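Local coordinates for enoyl-CoA hydratase (Bacillus halodurans, PDB 3LKE), which probably catalyses the reversible addition of water to the double bond of enoyl-CoA thioesters, at residues A[193-196]-A[197-201]; A[75-79]-A[80-84]. All blocks are in the same frame, centred on the assembly; numbering follows the deposited sequence.

Both contacts are local, between residues a few positions apart along the chain, yet they differ in setting. Contact 1 lies wholly within helix 190-205 and is partly buried, since that helix rests against the strands of the crotonase core; contact 2 is a surface turn joining helix 68-76 to helix 81-98. Regular backbone bonds carry contact 1, with apolar side chains beneath and polar and charged ones outside. In contact 2 a water, a salt bridge and a weak serine bond do the joining, because the helical pattern is interrupted there. The contacts stand on opposite sides of the chain's centre, their own centres about 42 Å apart, and share no helix or strand.

Contact 1 of 2, residues A[193-196]-A[197-201]; sequences LQER and VKNYL
Leu193 and Val197 meet one helical turn apart, CD1 of Leu193 lying 4.0 Å from CG2 of Val197, on the closely packed side of helix 190-205. Four successive i to i+4 bonds hold the backbone; the shortest runs from Tyr200 N to Arg196 O at 2.8 Å. Arg196 has CG anti to its backbone N (chi1 174°) and bends at chi2, so that Tyr200 CB lies over one face of its guanidinium, 3.7 Å from NH1. The guanidinium and ring planes stand 81° apart, so the two do not stack, and the charge is instead paired with Glu185.

The solvent side is looser. Asn199 ND2 gives Glu195 OE1 a weak bond of 3.4 Å, bent to 141°, while Lys198 NZ stays 5.6 Å from Glu195 OE2. Replacing Asn199 with an alanine would probably leave Glu195 OE1 without this amide donor and its carboxylate freer to turn, and would also take from Lys202 the oxygen it bonds.

Beneath helix 190-205, Leu193 packs on strand 125-129, Val197 on strand 103-108, and Tyr200 on both, as well as on Leu167 of a second subunit.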
loop_
_atom_site.group_PDB
_atom_site.type_symbol
_atom_site.label_atom_id
_atom_site.label_comp_id
_atom_site.label_asym_id
_atom_site.label_seq_id
_atom_site.Cartn_x
_atom_site.Cartn_y
_atom_site.Cartn_z
ATOM N N LEU A 193 14.158 5.631 26.542
ATOM C CA LEU A 193 13.340 4.522 26.062
ATOM C C LEU A 193 12.450 3.964 27.169
ATOM O O LEU A 193 11.279 3.675 26.943
ATOM C CB LEU A 193 14.215 3.401 25.494
ATOM C CG LEU A 193 13.424 2.176 25.037
ATOM C CD1 LEU A 193 12.549 2.538 23.838
ATOM C CD2 LEU A 193 14.364 1.030 24.695
ATOM N N GLN A 194 13.013 3.797 28.364
ATOM C CA GLN A 194 12.259 3.271 29.490
ATOM C C GLN A 194 11.050 4.153 29.819
ATOM O O GLN A 194 9.969 3.645 30.121
ATOM C CB GLN A 194 13.177 3.145 30.714
ATOM C CG GLN A 194 12.736 2.129 31.727
ATOM C CD GLN A 194 13.740 1.989 32.857
ATOM O OE1 GLN A 194 14.948 1.927 32.623
ATOM N NE2 GLN A 194 13.243 1.940 34.088
ATOM N N GLU A 195 11.245 5.468 29.777
ATOM C CA GLU A 195 10.169 6.423 30.049
ATOM C C GLU A 195 9.110 6.408 28.946
ATOM O O GLU A 195 7.914 6.423 29.233
ATOM C CB GLU A 195 10.727 7.837 30.202
ATOM C CG GLU A 195 9.661 8.927 30.371
ATOM C CD GLU A 195 8.950 8.864 31.725
ATOM O OE1 GLU A 195 7.925 9.566 31.894
ATOM O OE2 GLU A 195 9.415 8.123 32.617
ATOM N N ARG A 196 9.563 6.378 27.694
ATOM C CA ARG A 196 8.668 6.348 26.528
ATOM C C ARG A 196 7.733 5.140 26.575
ATOM O O ARG A 196 6.521 5.254 26.360
ATOM C CB ARG A 196 9.493 6.328 25.238
ATOM C CG ARG A 196 8.673 6.158 23.951
ATOM C CD ARG A 196 7.571 7.191 23.836
ATOM N NE ARG A 196 6.825 7.000 22.589
ATOM C CZ ARG A 196 5.498 6.957 22.509
ATOM N NH1 ARG A 196 4.756 7.113 23.602
ATOM N NH2 ARG A 196 4.914 6.762 21.327
ATOM N N VAL A 197 8.313 3.977 26.849
ATOM C CA VAL A 197 7.553 2.738 26.975
ATOM C C VAL A 197 6.531 2.798 28.108
ATOM O O VAL A 197 5.397 2.343 27.968
ATOM C CB VAL A 197 8.490 1.537 27.174
ATOM C CG1 VAL A 197 7.697 0.279 27.430
ATOM C CG2 VAL A 197 9.384 1.359 25.939
ATOM N N LYS A 198 6.947 3.354 29.239
ATOM C CA LYS A 198 6.040 3.582 30.354
ATOM C C LYS A 198 4.803 4.352 29.891
ATOM O O LYS A 198 3.669 3.943 30.133
ATOM C CB LYS A 198 6.775 4.364 31.445
ATOM C CG LYS A 198 5.903 4.953 32.541
ATOM C CD LYS A 198 6.762 5.806 33.471
ATOM C CE LYS A 198 5.929 6.538 34.515
ATOM N NZ LYS A 198 5.269 5.595 35.454
ATOM N N ASN A 199 5.041 5.462 29.211
ATOM C CA ASN A 199 3.964 6.329 28.748
ATOM C C ASN A 199 3.110 5.650 27.682
ATOM O O ASN A 199 1.885 5.774 27.679
ATOM C CB ASN A 199 4.534 7.645 28.226
ATOM C CG ASN A 199 5.201 8.459 29.318
ATOM O OD1 ASN A 199 4.778 8.426 30.467
ATOM N ND2 ASN A 199 6.238 9.201 28.957
ATOM N N TYR A 200 3.758 4.914 26.788
ATOM C CA TYR A 200 3.035 4.253 25.710
ATOM C C TYR A 200 2.106 3.185 26.278
ATOM O O TYR A 200 0.948 3.080 25.881
ATOM C CB TYR A 200 4.025 3.654 24.705
ATOM C CG TYR A 200 3.398 2.895 23.546
ATOM C CD1 TYR A 200 3.092 3.538 22.354
ATOM C CD2 TYR A 200 3.152 1.530 23.640
ATOM C CE1 TYR A 200 2.525 2.835 21.280
ATOM C CE2 TYR A 200 2.591 0.824 22.574
ATOM C CZ TYR A 200 2.288 1.480 21.409
ATOM O OH TYR A 200 1.731 0.754 20.367
ATOM N N LEU A 201 2.609 2.395 27.219
ATOM C CA LEU A 201 1.793 1.362 27.838
ATOM C C LEU A 201 0.659 1.962 28.663
ATOM O O LEU A 201 -0.416 1.376 28.774
ATOM C CB LEU A 201 2.651 0.438 28.699
ATOM C CG LEU A 201 3.662 -0.397 27.916
ATOM C CD1 LEU A 201 4.491 -1.245 28.866
ATOM C CD2 LEU A 201 2.957 -1.260 26.856
#

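Contact 2 of 2, residues A[75-79]-A[80-84]; sequences ASDQS and DVRLR
Asp77 and Arg82 face each other across a short loop linking two helices of the crotonase fold: helix 68-76 ends, Asp77 is the first residue to leave it, through its psi of 151°, and helix 81-98 starts after Asp80 at the N-cap.

The ionic link is long, with Asp77 OD2 3.5 Å from Arg82 NH1. Carboxylate and guanidinium planes are turned 47° apart, so the two groups do not pair flat and side by side. Arg82 bends at chi2 and chi3 to reach the acid, and its CG methylene is pressed close against the carboxylate, 3.1 Å from Asp77 OD1.

Direct hydrogen bonding across the turn is slight. Asp80 makes no capping bond through its side chain; Ser79 OG takes a weak one of 3.4 Å from Val81 N, at the first turn of the helix. Val81 CG2 lies alongside the same oxygen.

Water supplies the remaining link. One molecule donates to Asp77 OD1 at 2.9 Å and to Ser79 O at 3.0 Å, bridging the linker to the new helix, where it accepts the backbone hydrogen of Leu83 N at 2.9 Å.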
loop_
_atom_site.group_PDB
_atom_site.type_symbol
_atom_site.label_atom_id
_atom_site.label_comp_id
_atom_site.label_asym_id
_atom_site.label_seq_id
_atom_site.Cartn_x
_atom_site.Cartn_y
_atom_site.Cartn_z
ATOM N N ALA A 75 22.977 -26.224 5.348
ATOM C CA ALA A 75 23.370 -26.421 3.959
ATOM C C ALA A 75 24.147 -27.723 3.808
ATOM O O ALA A 75 24.152 -28.330 2.741
ATOM C CB ALA A 75 24.204 -25.253 3.462
ATOM N N SER A 76 24.800 -28.142 4.890
ATOM C CA SER A 76 25.639 -29.342 4.882
ATOM C C SER A 76 24.851 -30.603 5.222
ATOM O O SER A 76 25.341 -31.714 5.028
ATOM C CB SER A 76 26.797 -29.188 5.879
ATOM O OG SER A 76 27.523 -27.993 5.648
ATOM N N ASP A 77 23.641 -30.430 5.744
ATOM C CA ASP A 77 22.819 -31.564 6.159
ATOM C C ASP A 77 22.523 -32.490 4.985
ATOM O O ASP A 77 22.465 -32.050 3.833
ATOM C CB ASP A 77 21.498 -31.084 6.772
ATOM C CG ASP A 77 21.601 -30.811 8.262
ATOM O OD1 ASP A 77 20.731 -30.085 8.787
ATOM O OD2 ASP A 77 22.542 -31.324 8.907
ATOM N N GLN A 78 22.328 -33.771 5.286
ATOM C CA GLN A 78 21.953 -34.751 4.273
ATOM C C GLN A 78 20.486 -34.592 3.873
ATOM O O GLN A 78 20.147 -34.650 2.688
ATOM C CB GLN A 78 22.206 -36.172 4.783
ATOM C CG GLN A 78 23.673 -36.510 5.038
ATOM C CD GLN A 78 24.489 -36.568 3.757
ATOM O OE1 GLN A 78 25.083 -35.570 3.338
ATOM N NE2 GLN A 78 24.522 -37.739 3.129
ATOM N N SER A 79 19.618 -34.404 4.866
ATOM C CA SER A 79 18.191 -34.197 4.610
ATOM C C SER A 79 17.768 -32.772 4.973
ATOM O O SER A 79 18.559 -32.003 5.519
ATOM C CB SER A 79 17.346 -35.189 5.408
ATOM O OG SER A 79 17.332 -34.844 6.786
ATOM N N ASP A 80 16.510 -32.442 4.688
ATOM C CA ASP A 80 15.987 -31.100 4.940
ATOM C C ASP A 80 15.206 -31.030 6.249
ATOM O O ASP A 80 14.524 -30.040 6.521
ATOM C CB ASP A 80 15.084 -30.672 3.784
ATOM C CG ASP A 80 15.771 -30.786 2.441
ATOM O OD1 ASP A 80 16.806 -30.108 2.229
ATOM O OD2 ASP A 80 15.272 -31.553 1.593
ATOM N N VAL A 81 15.310 -32.080 7.059
ATOM C CA VAL A 81 14.511 -32.181 8.277
ATOM C C VAL A 81 14.839 -31.093 9.305
ATOM O O VAL A 81 13.940 -30.530 9.935
ATOM C CB VAL A 81 14.659 -33.575 8.929
ATOM C CG1 VAL A 81 14.040 -33.592 10.315
ATOM C CG2 VAL A 81 14.032 -34.640 8.037
ATOM N N ARG A 82 16.126 -30.809 9.477
ATOM C CA ARG A 82 16.562 -29.804 10.440
ATOM C C ARG A 82 16.096 -28.419 9.998
ATOM O O ARG A 82 15.571 -27.654 10.798
ATOM C CB ARG A 82 18.084 -29.811 10.577
ATOM C CG ARG A 82 18.672 -31.177 10.887
ATOM C CD ARG A 82 18.583 -31.514 12.372
ATOM N NE ARG A 82 19.476 -30.680 13.175
ATOM C CZ ARG A 82 20.802 -30.670 13.060
ATOM N NH1 ARG A 82 21.402 -31.444 12.163
ATOM N NH2 ARG A 82 21.531 -29.881 13.837
ATOM N N LEU A 83 16.296 -28.106 8.721
ATOM C CA LEU A 83 15.861 -26.821 8.177
ATOM C C LEU A 83 14.358 -26.623 8.369
ATOM O O LEU A 83 13.921 -25.588 8.880
ATOM C CB LEU A 83 16.247 -26.691 6.696
ATOM C CG LEU A 83 16.025 -25.322 6.032
ATOM C CD1 LEU A 83 16.501 -24.187 6.941
ATOM C CD2 LEU A 83 16.723 -25.259 4.682
ATOM N N ARG A 84 13.563 -27.608 7.963
ATOM C CA ARG A 84 12.110 -27.482 8.061
ATOM C C ARG A 84 11.653 -27.336 9.508
ATOM O O ARG A 84 10.712 -26.593 9.798
ATOM C CB ARG A 84 11.398 -28.648 7.361
ATOM C CG ARG A 84 11.550 -28.622 5.843
ATOM C CD ARG A 84 10.840 -29.790 5.167
ATOM N NE ARG A 84 10.991 -29.739 3.713
ATOM C CZ ARG A 84 10.193 -29.050 2.900
ATOM N NH1 ARG A 84 9.183 -28.342 3.395
ATOM N NH2 ARG A 84 10.407 -29.064 1.590
HETATM O O HOH W 1 18.254 -29.666 7.308
#